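PDB 3DXL: allergen Aed a 2 from Aedes aegypti, which binds and sequesters host biogenic amines and leukotrienes, and so modulates blood feeding of the female mosquito on vertebrates. Local coordinates for residues Leu21-Gly24 / Ala25-Pro29. Sequence-based numbering, arbitrary orientation.
Sequences LEDG and ANRLP
L21 CB lies over one face of the R27 guanidinium, toward its rim, in the tight loop that joins helix 6-20 to helix 27-34 of a PBP/GOBP-family, odorant-binding-protein-like domain. It sits 3.6 Å from R27 NH1. The two side chains cross at about a right angle. L21 also packs on M30, L31 and W34 of helix 27-34. A water donates to the L21 carbonyl oxygen and takes a weak bond from R27 NH1. E22 is bonded through both its backbone and its side chain. Its backbone O takes a hydrogen bond of 3.0 Å from R27 NH1, which stands above the carbonyl plane. The arginine chain is extended from CG to NE, and its CB, CG and CD pass along this same oxygen. The E22 and N26 side chains lie side by side and point the same way, with the carboxylate and amide planes 42° apart. N26 ND2 donates to the syn side of E22 OE1 at 2.9 Å, with an N-H...O angle of 162°. A second water bridges E22 OE1 and N26 N. D23 forms a salt bridge with R27, OD1 to NH1 3.2 Å. Carboxylate and guanidinium are nearly parallel, 8° apart. R27 NE and NH2 donate to the carbonyl oxygens of L278 and N277, far along the chain. G24 starts a type I beta turn that ends at R27, closed by R27 N to G24 O at 3.1 Å, with the donor above the carbonyl plane.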
# COMPACT_ATOMS: atom_id res chain seq x y z
N LEU A 21 -3.00 -6.06 -14.61
CA LEU A 21 -3.61 -7.28 -15.15
C LEU A 21 -4.53 -6.92 -16.31
O LEU A 21 -5.22 -5.91 -16.26
CB LEU A 21 -4.43 -7.99 -14.07
CG LEU A 21 -3.67 -8.82 -13.05
CD1 LEU A 21 -4.60 -9.19 -11.90
CD2 LEU A 21 -3.10 -10.07 -13.68
N GLU A 22 -4.56 -7.75 -17.34
CA GLU A 22 -5.51 -7.58 -18.42
C GLU A 22 -6.92 -7.85 -17.92
O GLU A 22 -7.10 -8.51 -16.89
CB GLU A 22 -5.17 -8.50 -19.59
CG GLU A 22 -3.91 -8.09 -20.33
CD GLU A 22 -3.69 -8.87 -21.60
OE1 GLU A 22 -4.43 -9.82 -21.89
OE2 GLU A 22 -2.74 -8.50 -22.32
N ASP A 23 -7.90 -7.36 -18.67
CA ASP A 23 -9.30 -7.46 -18.31
C ASP A 23 -10.05 -8.52 -19.11
O ASP A 23 -11.28 -8.55 -19.08
CB ASP A 23 -10.00 -6.11 -18.54
CG ASP A 23 -9.59 -5.07 -17.54
OD1 ASP A 23 -9.63 -5.38 -16.33
OD2 ASP A 23 -9.24 -3.94 -17.95
N GLY A 24 -9.31 -9.36 -19.83
CA GLY A 24 -9.93 -10.41 -20.62
C GLY A 24 -9.56 -11.82 -20.19
O GLY A 24 -9.29 -12.08 -19.01
N ALA A 25 -9.54 -12.72 -21.17
CA ALA A 25 -9.27 -14.13 -20.92
C ALA A 25 -7.90 -14.42 -20.29
O ALA A 25 -7.72 -15.46 -19.67
CB ALA A 25 -9.45 -14.94 -22.19
N ASN A 26 -6.95 -13.51 -20.46
CA ASN A 26 -5.61 -13.72 -19.91
C ASN A 26 -5.47 -13.36 -18.44
O ASN A 26 -4.42 -13.60 -17.85
CB ASN A 26 -4.57 -12.94 -20.71
CG ASN A 26 -4.46 -13.41 -22.14
OD1 ASN A 26 -4.59 -14.60 -22.43
ND2 ASN A 26 -4.22 -12.47 -23.04
N ARG A 27 -6.51 -12.79 -17.84
CA ARG A 27 -6.40 -12.26 -16.48
C ARG A 27 -5.98 -13.31 -15.45
O ARG A 27 -4.99 -13.14 -14.75
CB ARG A 27 -7.68 -11.56 -16.03
CG ARG A 27 -7.49 -10.80 -14.72
CD ARG A 27 -8.76 -10.03 -14.35
NE ARG A 27 -8.60 -9.19 -13.17
CZ ARG A 27 -8.24 -7.91 -13.17
NH1 ARG A 27 -7.99 -7.28 -14.31
NH2 ARG A 27 -8.16 -7.25 -12.03
N LEU A 28 -6.75 -14.39 -15.36
CA LEU A 28 -6.46 -15.41 -14.36
C LEU A 28 -5.13 -16.15 -14.60
O LEU A 28 -4.35 -16.33 -13.66
CB LEU A 28 -7.64 -16.38 -14.18
CG LEU A 28 -8.90 -15.77 -13.54
CD1 LEU A 28 -10.00 -16.81 -13.49
CD2 LEU A 28 -8.62 -15.21 -12.15
N PRO A 29 -4.84 -16.57 -15.85
CA PRO A 29 -3.51 -17.14 -16.11
C PRO A 29 -2.35 -16.21 -15.74
O PRO A 29 -1.36 -16.67 -15.14
CB PRO A 29 -3.54 -17.43 -17.61
CG PRO A 29 -5.00 -17.65 -17.91
CD PRO A 29 -5.71 -16.66 -17.05
O HOH W 1 -6.17 -4.31 -14.32
O HOH W 2 -6.98 -10.79 -21.51